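F5/8 type C domain protein (Bacteroides ovatus, PDB 4ZRX) probably acts as an alpha-L-fucosidase, releasing L-fucose from glycans with a TIM-barrel domain, and also carries an F5/8 type C domain. Local coordinates at residues Thr107-His112 / Asn162-Arg167; Tyr367-Ser372 / Thr449-Gln454; Met390-Ile395 / Ile423-Met428. All blocks are in the same frame, centred on the assembly; numbering follows the deposited sequence.

Contact 1 (Thr107-His112 / Asn162-Arg167)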
loop_
_atom_site.group_PDB
_atom_site.type_symbol
_atom_site.label_atom_id
_atom_site.label_comp_id
_atom_site.label_asym_id
_atom_site.label_seq_id
_atom_site.Cartn_x
_atom_site.Cartn_y
_atom_site.Cartn_z
ATOM N N THR A 107 23.696 -20.515 -2.906
ATOM C CA THR A 107 24.816 -19.609 -3.083
ATOM C C THR A 107 26.153 -20.288 -2.735
ATOM O O THR A 107 26.252 -21.072 -1.808
ATOM C CB THR A 107 24.615 -18.374 -2.219
ATOM O OG1 THR A 107 25.698 -17.447 -2.365
ATOM C CG2 THR A 107 24.438 -18.695 -0.753
ATOM N N ALA A 108 27.203 -19.897 -3.437
ATOM C CA ALA A 108 28.570 -20.333 -3.088
ATOM C C ALA A 108 29.079 -19.580 -1.854
ATOM O O ALA A 108 30.122 -19.912 -1.304
ATOM C CB ALA A 108 29.522 -20.060 -4.271
ATOM N N THR A 109 28.342 -18.568 -1.368
ATOM C CA THR A 109 28.874 -17.656 -0.356
ATOM C C THR A 109 28.701 -18.107 1.087
ATOM O O THR A 109 29.428 -17.626 1.982
ATOM C CB THR A 109 28.226 -16.273 -0.424
ATOM O OG1 THR A 109 26.792 -16.380 -0.235
ATOM C CG2 THR A 109 28.518 -15.604 -1.726
ATOM N N THR A 110 27.729 -18.969 1.319
ATOM C CA THR A 110 27.360 -19.349 2.706
ATOM C C THR A 110 26.630 -20.661 2.675
ATOM O O THR A 110 26.028 -21.027 1.655
ATOM C CB THR A 110 26.511 -18.265 3.378
ATOM O OG1 THR A 110 26.128 -18.649 4.697
ATOM C CG2 THR A 110 25.254 -17.952 2.584
ATOM N N LYS A 111 26.743 -21.386 3.788
ATOM C CA LYS A 111 25.964 -22.580 4.056
ATOM C C LYS A 111 24.543 -22.276 4.466
ATOM O O LYS A 111 23.721 -23.178 4.490
ATOM C CB LYS A 111 26.614 -23.416 5.180
ATOM C CG LYS A 111 27.967 -23.965 4.856
ATOM C CD LYS A 111 28.473 -24.759 6.026
ATOM C CE LYS A 111 29.796 -25.359 5.660
ATOM N NZ LYS A 111 30.275 -26.221 6.758
ATOM N N HIS A 112 24.245 -21.025 4.789
ATOM C CA HIS A 112 22.955 -20.667 5.339
ATOM C C HIS A 112 22.000 -20.403 4.173
ATOM O O HIS A 112 21.684 -19.249 3.827
ATOM C CB HIS A 112 23.091 -19.461 6.245
ATOM C CG HIS A 112 21.924 -19.279 7.141
ATOM N ND1 HIS A 112 21.526 -20.279 8.000
ATOM C CD2 HIS A 112 21.108 -18.224 7.374
ATOM C CE1 HIS A 112 20.494 -19.844 8.707
ATOM N NE2 HIS A 112 20.194 -18.630 8.315
ATOM N N ASN A 162 31.112 -6.460 1.990
ATOM C CA ASN A 162 30.844 -5.879 0.692
ATOM C C ASN A 162 31.173 -6.847 -0.411
ATOM O O ASN A 162 30.391 -7.024 -1.328
ATOM C CB ASN A 162 31.558 -4.547 0.536
ATOM C CG ASN A 162 30.874 -3.427 1.321
ATOM O OD1 ASN A 162 29.642 -3.386 1.422
ATOM N ND2 ASN A 162 31.645 -2.487 1.801
ATOM N N ASP A 163 32.325 -7.534 -0.321
ATOM C CA ASP A 163 32.684 -8.553 -1.328
ATOM C C ASP A 163 31.668 -9.682 -1.346
ATOM O O ASP A 163 31.282 -10.167 -2.417
ATOM C CB ASP A 163 34.088 -9.153 -1.034
ATOM C CG ASP A 163 34.504 -10.260 -2.028
ATOM O OD1 ASP A 163 35.000 -9.916 -3.130
ATOM O OD2 ASP A 163 34.404 -11.468 -1.699
ATOM N N PHE A 164 31.298 -10.131 -0.160
ATOM C CA PHE A 164 30.336 -11.232 0.047
ATOM C C PHE A 164 28.987 -10.881 -0.606
ATOM O O PHE A 164 28.395 -11.682 -1.329
ATOM C CB PHE A 164 30.200 -11.388 1.591
ATOM C CG PHE A 164 29.121 -12.375 2.070
ATOM C CD1 PHE A 164 29.395 -13.719 2.236
ATOM C CD2 PHE A 164 27.859 -11.921 2.376
ATOM C CE1 PHE A 164 28.394 -14.590 2.719
ATOM C CE2 PHE A 164 26.924 -12.731 2.850
ATOM C CZ PHE A 164 27.166 -14.081 2.993
ATOM N N PHE A 165 28.565 -9.673 -0.333
ATOM C CA PHE A 165 27.316 -9.118 -0.889
ATOM C C PHE A 165 27.356 -9.055 -2.388
ATOM O O PHE A 165 26.424 -9.472 -3.048
ATOM C CB PHE A 165 27.023 -7.774 -0.290
ATOM C CG PHE A 165 25.571 -7.286 -0.529
ATOM C CD1 PHE A 165 24.535 -7.772 0.262
ATOM C CD2 PHE A 165 25.283 -6.433 -1.562
ATOM C CE1 PHE A 165 23.239 -7.358 0.046
ATOM C CE2 PHE A 165 23.981 -5.984 -1.776
ATOM C CZ PHE A 165 22.953 -6.474 -0.957
ATOM N N ILE A 166 28.481 -8.585 -2.953
ATOM C CA ILE A 166 28.599 -8.544 -4.388
ATOM C C ILE A 166 28.572 -9.945 -4.930
ATOM O O ILE A 166 28.043 -10.156 -6.010
ATOM C CB ILE A 166 29.900 -7.751 -4.832
ATOM C CG1 ILE A 166 29.651 -6.267 -4.558
ATOM C CG2 ILE A 166 30.213 -7.974 -6.309
ATOM C CD1 ILE A 166 30.885 -5.394 -4.695
ATOM N N ARG A 167 29.204 -10.923 -4.242
ATOM C CA ARG A 167 29.165 -12.277 -4.783
ATOM C C ARG A 167 27.752 -12.816 -4.788
ATOM O O ARG A 167 27.348 -13.424 -5.773
ATOM C CB ARG A 167 30.126 -13.227 -4.074
ATOM C CG ARG A 167 31.508 -13.036 -4.563
ATOM C CD ARG A 167 32.489 -13.760 -3.643
ATOM N NE ARG A 167 32.195 -15.183 -3.422
ATOM C CZ ARG A 167 32.213 -15.770 -2.215
ATOM N NH1 ARG A 167 32.416 -15.053 -1.120
ATOM N NH2 ARG A 167 32.000 -17.070 -2.100
HETATM O O HOH W 1 31.824 -16.481 1.596
#

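Contact 2 (Tyr367-Ser372 / Thr449-Gln454)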
loop_
_atom_site.group_PDB
_atom_site.type_symbol
_atom_site.label_atom_id
_atom_site.label_comp_id
_atom_site.label_asym_id
_atom_site.label_seq_id
_atom_site.Cartn_x
_atom_site.Cartn_y
_atom_site.Cartn_z
ATOM N N TYR A 367 -2.730 15.657 -27.417
ATOM C CA TYR A 367 -1.649 16.177 -26.612
ATOM C C TYR A 367 -1.897 17.677 -26.406
ATOM O O TYR A 367 -2.206 18.423 -27.368
ATOM C CB TYR A 367 -0.334 15.893 -27.312
ATOM C CG TYR A 367 0.957 16.068 -26.546
ATOM C CD1 TYR A 367 1.600 17.321 -26.473
ATOM C CD2 TYR A 367 1.601 14.981 -25.977
ATOM C CE1 TYR A 367 2.861 17.462 -25.843
ATOM C CE2 TYR A 367 2.840 15.116 -25.340
ATOM C CZ TYR A 367 3.450 16.351 -25.269
ATOM O OH TYR A 367 4.666 16.481 -24.710
ATOM N N TRP A 368 -1.766 18.125 -25.175
ATOM C CA TRP A 368 -2.167 19.470 -24.787
ATOM C C TRP A 368 -1.013 20.197 -24.138
ATOM O O TRP A 368 -0.513 19.744 -23.099
ATOM C CB TRP A 368 -3.382 19.379 -23.873
ATOM C CG TRP A 368 -3.807 20.685 -23.343
ATOM C CD1 TRP A 368 -3.747 21.921 -23.978
ATOM C CD2 TRP A 368 -4.406 20.904 -22.100
ATOM N NE1 TRP A 368 -4.266 22.878 -23.159
ATOM C CE2 TRP A 368 -4.682 22.284 -22.004
ATOM C CE3 TRP A 368 -4.778 20.063 -21.051
ATOM C CZ2 TRP A 368 -5.257 22.849 -20.863
ATOM C CZ3 TRP A 368 -5.358 20.624 -19.918
ATOM C CH2 TRP A 368 -5.614 22.003 -19.864
ATOM N N SER A 369 -0.545 21.266 -24.790
ATOM C CA SER A 369 0.513 22.079 -24.256
ATOM C C SER A 369 -0.092 23.369 -23.697
ATOM O O SER A 369 -0.766 24.099 -24.446
ATOM C CB SER A 369 1.493 22.432 -25.345
ATOM O OG SER A 369 1.993 21.281 -25.967
ATOM N N THR A 370 0.184 23.705 -22.452
ATOM C CA THR A 370 -0.443 24.870 -21.844
ATOM C C THR A 370 0.371 25.505 -20.775
ATOM O O THR A 370 1.136 24.863 -20.105
ATOM C CB THR A 370 -1.877 24.508 -21.262
ATOM O OG1 THR A 370 -2.597 25.701 -20.920
ATOM C CG2 THR A 370 -1.792 23.631 -20.080
ATOM N N THR A 371 0.127 26.785 -20.538
ATOM C CA THR A 371 0.669 27.451 -19.374
ATOM C C THR A 371 -0.445 27.703 -18.392
ATOM O O THR A 371 -1.582 27.267 -18.601
ATOM C CB THR A 371 1.314 28.802 -19.763
ATOM O OG1 THR A 371 0.326 29.630 -20.392
ATOM C CG2 THR A 371 2.438 28.554 -20.738
ATOM N N SER A 372 -0.102 28.346 -17.279
ATOM C CA SER A 372 -1.036 28.509 -16.178
ATOM C C SER A 372 -2.282 29.251 -16.636
ATOM O O SER A 372 -2.207 30.260 -17.334
ATOM C CB SER A 372 -0.344 29.269 -15.013
ATOM O OG SER A 372 0.760 28.532 -14.509
ATOM N N THR A 449 5.872 25.255 -19.519
ATOM C CA THR A 449 4.670 24.808 -20.197
ATOM C C THR A 449 4.366 23.366 -19.836
ATOM O O THR A 449 5.240 22.514 -19.995
ATOM C CB THR A 449 4.861 24.985 -21.704
ATOM O OG1 THR A 449 5.085 26.367 -21.974
ATOM C CG2 THR A 449 3.631 24.565 -22.481
ATOM N N ALA A 450 3.145 23.080 -19.367
ATOM C CA ALA A 450 2.718 21.727 -19.055
ATOM C C ALA A 450 2.328 20.979 -20.308
ATOM O O ALA A 450 1.782 21.591 -21.221
ATOM C CB ALA A 450 1.513 21.753 -18.135
ATOM N N TYR A 451 2.607 19.698 -20.330
ATOM C CA TYR A 451 2.263 18.793 -21.437
ATOM C C TYR A 451 1.357 17.667 -20.911
ATOM O O TYR A 451 1.831 16.766 -20.226
ATOM C CB TYR A 451 3.532 18.211 -22.039
ATOM C CG TYR A 451 4.446 19.270 -22.554
ATOM C CD1 TYR A 451 4.026 20.170 -23.521
ATOM C CD2 TYR A 451 5.732 19.398 -22.080
ATOM C CE1 TYR A 451 4.900 21.166 -23.981
ATOM C CE2 TYR A 451 6.580 20.385 -22.524
ATOM C CZ TYR A 451 6.161 21.255 -23.462
ATOM O OH TYR A 451 7.024 22.253 -23.889
ATOM N N VAL A 452 0.064 17.789 -21.126
ATOM C CA VAL A 452 -0.900 16.793 -20.717
ATOM C C VAL A 452 -1.119 15.846 -21.864
ATOM O O VAL A 452 -1.569 16.257 -22.939
ATOM C CB VAL A 452 -2.228 17.438 -20.300
ATOM C CG1 VAL A 452 -3.268 16.404 -20.024
ATOM C CG2 VAL A 452 -2.020 18.314 -19.080
ATOM N N SER A 453 -0.801 14.580 -21.645
ATOM C CA SER A 453 -0.843 13.573 -22.698
ATOM C C SER A 453 -2.083 12.721 -22.725
ATOM O O SER A 453 -2.427 12.113 -23.767
ATOM C CB SER A 453 0.391 12.673 -22.634
ATOM O OG SER A 453 0.530 12.150 -21.336
ATOM N N GLN A 454 -2.766 12.631 -21.621
ATOM C CA GLN A 454 -4.056 11.923 -21.621
ATOM C C GLN A 454 -4.988 12.416 -20.542
ATOM O O GLN A 454 -4.586 12.659 -19.400
ATOM C CB GLN A 454 -3.889 10.420 -21.466
ATOM C CG GLN A 454 -5.249 9.681 -21.628
ATOM C CD GLN A 454 -5.203 8.153 -21.719
ATOM O OE1 GLN A 454 -6.099 7.574 -22.288
ATOM N NE2 GLN A 454 -4.212 7.514 -21.126
#

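Contact 3 (Met390-Ile395 / Ile423-Met428). With EDO (1,2-ethanediol), chain F.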
loop_
_atom_site.group_PDB
_atom_site.type_symbol
_atom_site.label_atom_id
_atom_site.label_comp_id
_atom_site.label_asym_id
_atom_site.label_seq_id
_atom_site.Cartn_x
_atom_site.Cartn_y
_atom_site.Cartn_z
HETATM N N MSE A 390 -8.939 10.387 -14.832
HETATM C CA MSE A 390 -7.526 10.072 -14.865
HETATM C C MSE A 390 -6.802 11.065 -15.771
HETATM O O MSE A 390 -7.285 11.362 -16.887
HETATM C CB MSE A 390 -7.344 8.630 -15.371
HETATM C CG MSE A 390 -5.918 8.185 -15.338
HETATM SE SE MSE A 390 -5.213 8.158 -17.057
HETATM C CE MSE A 390 -5.797 6.554 -17.671
ATOM N N LEU A 391 -5.671 11.563 -15.307
ATOM C CA LEU A 391 -4.847 12.489 -16.034
ATOM C C LEU A 391 -3.411 11.973 -16.101
ATOM O O LEU A 391 -2.937 11.343 -15.117
ATOM C CB LEU A 391 -4.858 13.850 -15.356
ATOM C CG LEU A 391 -6.268 14.328 -14.985
ATOM C CD1 LEU A 391 -6.136 15.412 -14.023
ATOM C CD2 LEU A 391 -6.979 14.815 -16.202
ATOM N N GLN A 392 -2.720 12.291 -17.224
ATOM C CA GLN A 392 -1.285 12.032 -17.316
ATOM C C GLN A 392 -0.549 13.208 -17.923
ATOM O O GLN A 392 -1.082 13.822 -18.874
ATOM C CB GLN A 392 -0.999 10.798 -18.177
ATOM C CG GLN A 392 -1.712 9.566 -17.708
ATOM C CD GLN A 392 -1.285 8.294 -18.455
ATOM O OE1 GLN A 392 -1.893 7.927 -19.469
ATOM N NE2 GLN A 392 -0.237 7.646 -17.987
ATOM N N GLU A 393 0.683 13.433 -17.472
ATOM C CA GLU A 393 1.612 14.352 -18.101
ATOM C C GLU A 393 2.625 13.579 -18.908
ATOM O O GLU A 393 2.985 12.446 -18.582
ATOM C CB GLU A 393 2.430 15.152 -17.049
ATOM C CG GLU A 393 1.789 16.253 -16.426
ATOM C CD GLU A 393 2.683 16.916 -15.370
ATOM O OE1 GLU A 393 3.423 17.821 -15.748
ATOM O OE2 GLU A 393 2.604 16.584 -14.180
ATOM N N ASP A 394 3.207 14.240 -19.896
ATOM C CA ASP A 394 4.302 13.660 -20.594
ATOM C C ASP A 394 5.596 13.825 -19.849
ATOM O O ASP A 394 6.398 14.751 -20.170
ATOM C CB ASP A 394 4.469 14.301 -21.986
ATOM C CG ASP A 394 5.556 13.667 -22.798
ATOM O OD1 ASP A 394 6.162 12.655 -22.343
ATOM O OD2 ASP A 394 5.808 14.210 -23.953
ATOM N N ILE A 395 5.883 12.862 -18.968
ATOM C CA ILE A 395 7.001 12.987 -18.053
ATOM C C ILE A 395 8.349 12.790 -18.761
ATOM O O ILE A 395 9.395 13.035 -18.168
ATOM C CB ILE A 395 6.870 12.076 -16.816
ATOM C CG1 ILE A 395 6.718 10.629 -17.245
ATOM C CG2 ILE A 395 5.716 12.552 -15.944
ATOM C CD1 ILE A 395 6.891 9.663 -16.097
ATOM N N ILE A 423 0.301 16.096 -11.254
ATOM C CA ILE A 423 -0.218 15.008 -12.036
ATOM C C ILE A 423 0.873 13.953 -12.177
ATOM O O ILE A 423 0.785 12.929 -11.574
ATOM C CB ILE A 423 -0.763 15.489 -13.402
ATOM C CG1 ILE A 423 -1.969 16.391 -13.162
ATOM C CG2 ILE A 423 -1.110 14.301 -14.246
ATOM C CD1 ILE A 423 -2.516 17.024 -14.400
ATOM N N GLY A 424 1.952 14.276 -12.895
ATOM C CA GLY A 424 3.033 13.315 -13.036
ATOM C C GLY A 424 2.686 12.237 -14.043
ATOM O O GLY A 424 1.974 12.450 -15.031
ATOM N N TYR A 425 3.155 11.028 -13.748
ATOM C CA TYR A 425 2.827 9.918 -14.593
ATOM C C TYR A 425 1.342 9.635 -14.703
ATOM O O TYR A 425 0.806 9.411 -15.824
ATOM C CB TYR A 425 3.565 8.657 -14.118
ATOM C CG TYR A 425 3.141 7.426 -14.835
ATOM C CD1 TYR A 425 3.492 7.205 -16.131
ATOM C CD2 TYR A 425 2.239 6.561 -14.228
ATOM C CE1 TYR A 425 3.032 6.067 -16.812
ATOM C CE2 TYR A 425 1.787 5.478 -14.872
ATOM C CZ TYR A 425 2.181 5.236 -16.154
ATOM O OH TYR A 425 1.655 4.131 -16.781
ATOM N N LYS A 426 0.651 9.694 -13.587
ATOM C CA LYS A 426 -0.772 9.378 -13.524
ATOM C C LYS A 426 -1.332 9.906 -12.236
ATOM O O LYS A 426 -0.772 9.682 -11.181
ATOM C CB LYS A 426 -0.998 7.904 -13.644
ATOM C CG LYS A 426 -2.422 7.454 -13.732
ATOM C CD LYS A 426 -2.566 6.010 -14.162
ATOM C CE LYS A 426 -2.285 5.883 -15.613
ATOM N NZ LYS A 426 -2.578 4.507 -16.180
ATOM N N ARG A 427 -2.490 10.561 -12.336
ATOM C CA ARG A 427 -3.231 11.051 -11.190
ATOM C C ARG A 427 -4.705 10.761 -11.450
ATOM O O ARG A 427 -5.216 11.025 -12.575
ATOM C CB ARG A 427 -3.036 12.532 -11.038
ATOM C CG ARG A 427 -3.862 13.212 -9.917
ATOM C CD ARG A 427 -3.535 12.690 -8.543
ATOM N NE ARG A 427 -3.896 13.654 -7.487
ATOM C CZ ARG A 427 -4.970 13.594 -6.703
ATOM N NH1 ARG A 427 -5.829 12.589 -6.681
ATOM N NH2 ARG A 427 -5.119 14.552 -5.801
HETATM N N MSE A 428 -5.357 10.172 -10.458
HETATM C CA MSE A 428 -6.777 9.884 -10.555
HETATM C C MSE A 428 -7.543 10.605 -9.462
HETATM O O MSE A 428 -7.066 10.741 -8.330
HETATM C CB MSE A 428 -7.075 8.409 -10.546
HETATM C CG MSE A 428 -6.447 7.755 -11.722
HETATM SE SE MSE A 428 -6.860 5.898 -12.125
HETATM C CE MSE A 428 -5.567 5.052 -11.019
HETATM C C1 EDO F . -4.659 1.469 -15.479
HETATM O O1 EDO F . -3.378 1.420 -16.150
HETATM C C2 EDO F . -4.899 2.720 -14.604
HETATM O O2 EDO F . -5.324 3.802 -15.449
HETATM O O HOH W 2 0.601 5.142 -19.310
HETATM O O HOH W 3 -2.351 4.655 -18.995
HETATM O O HOH W 4 2.920 17.284 -11.672
HETATM O O HOH W 5 2.539 9.894 -18.061
#

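Contact 1 (Thr107-His112 / Asn162-Arg167)
In the TIM-barrel domain, the loop that leads from strand 91-97 to helix 126-137 rests on helix 158-174, where T109 meets F164 and R167. The edge of the F164 ring meets the T109 carbonyl, CE1 3.3 Å from T109 O; T109 CB, 3.6 Å from CE1, lies well off the ring plane, and the two side chains cross at about a right angle. With CG anti to the backbone N (chi1 173°), F164 swings its ring back toward the loop although its CB points past the loop rather than at it. R167 approaches differently. T109 CG2 sits 3.7 Å above the guanidinium plane, over its centre, but a second conformer of this arginine was also deposited, so this packing is less certain.

Within the loop, T107 forms an ST turn, its OG1 accepting from T109 N at 3.0 Å. The same OG1 accepts the T109 hydroxyl at 2.6 Å and is bonded to E171 of the helix, so three hydrogen bonds grip it. T109 OG1 fits this network because it lies between the backbone N and the carbonyl carbon (chi1 59°), where it also reaches Q168; CG2 is left to turn toward R167. With an alanine here both branches go, which would probably leave T107 OG1 and Q168 without their hydroxyl mate and R167 without its methyl neighbour. T110 makes a second ST turn, to H112 N. A water joins the two segments, donating to T109 O at 2.7 Å and accepting, in this conformer, from R167 NH1 at 3.1 Å, in the guanidinium plane and at the F164 ring edge.

Contact 2 (Tyr367-Ser372 / Thr449-Gln454)
Y367 lays the hydroxyl end of its ring against the base of Y451, with OH 3.4 Å from Y451 CB. The two rings are tilted by 27° and offset so strongly, with centroids 5.9 Å from each other, that little of one lies over the other. The hydroxyl itself is bonded to D394. Beside them S369 OG lies in the plane of the Y451 ring, at its edge, 3.4 Å from CD1.

The face carrying W368 is packed otherwise. W368 and V452 extend together from neighbouring strands, and CE3 of the indole touches V452 CB at 3.7 Å. T370 CG2 sits 3.6 Å above one indole face, toward its rim. Between the two faces runs an antiparallel ladder: W368 pairs with V452, and T370 with A450, each through two backbone hydrogen bonds, while S369 and Y451 form the non-hydrogen-bonded pair between them.

Strand 368-370 is an outermost strand of its four-stranded sheet, next to 450-458. Just past V452 a classic beta bulge puts S453 and Q454 both opposite Q392 of strand 388-393. W368 reaches to V441 and I443 of strand 438-446 and to A376 and Y378 of strand 374-381, which belong to the second sheet of this beta sandwich.

Contact 3 (Met390-Ile395 / Ile423-Met428)
Strand 388-393 pairs with the outermost strand 427-431 in one sheet of the beta sandwich that follows the barrel, L391 and R427 forming the hydrogen-bonded antiparallel pair. Ahead of that pair the chain from I423 to K426 leaves regular strand geometry and becomes an irregular surface for Q392, E393 and I395 to fit. I423 brings its CG2 branch, anti to the backbone N, down on the L391 carbonyl, 3.6 Å from L391 O. From I395 comes another branched bump: CG2 presses on the peptide that follows G424, 3.6 Å from G424 C, while CD1 lies at the edge of the Y425 ring and 4.0 Å from Y425 CB at its base. A CB on G424 would jam against the I423 carbonyl O at these backbone angles.

Q392 threads between Y425 and K426. Its NE2 lies 3.8 Å above the Y425 ring plane, toward the rim, and donates to Y425 O at 3.0 Å with an N-H...O angle of 154°, so one nitrogen both covers the ring and holds the backbone behind it. OE1 of the same amide takes a hydrogen bond from Q454. K426 runs alongside Q392, its CE 3.6 Å from Q392 NE2, toward a salt bridge with E43, which also bonds the Y425 hydroxyl; in this way the loop is tied to a residue just past helix 34-42. An ethanediol, probably from the crystallisation liquor, lies by K426 NZ.

M390 and M428, both selenomethionines, cross on this side, though each has a second conformer. On the face carrying L391 and I423, extended E393 accepts G424 N on the anti side of OE2, at 2.7 Å and 19° out of the carboxylate plane, and a water bridges that oxygen to I423 N.

In the fold
From the N terminus, contact 1 comes first: 107-112 lies in the loop after strand 91-97, and the chain returns along helix 158-174, closing a loop of about fifty residues wholly inside the fucosidase domain. Contact 2 opens well after that, at strand 368-370, and closes only at 449-454. Contact 3, 390-395 with 423-428, is nested within that span, so no pair crosses. Contacts 2 and 3 share one sheet, in order 368-370, 450-458, 388-393, 427-431, and they touch where Q392 meets Q454 and D394 meets Y367, their centres 11 Å apart. Contact 1 lies remote, about 36 Å and 27 Å from them between nearest atoms, on the barrel, whereas contact 3 lies at the sandwich-barrel boundary.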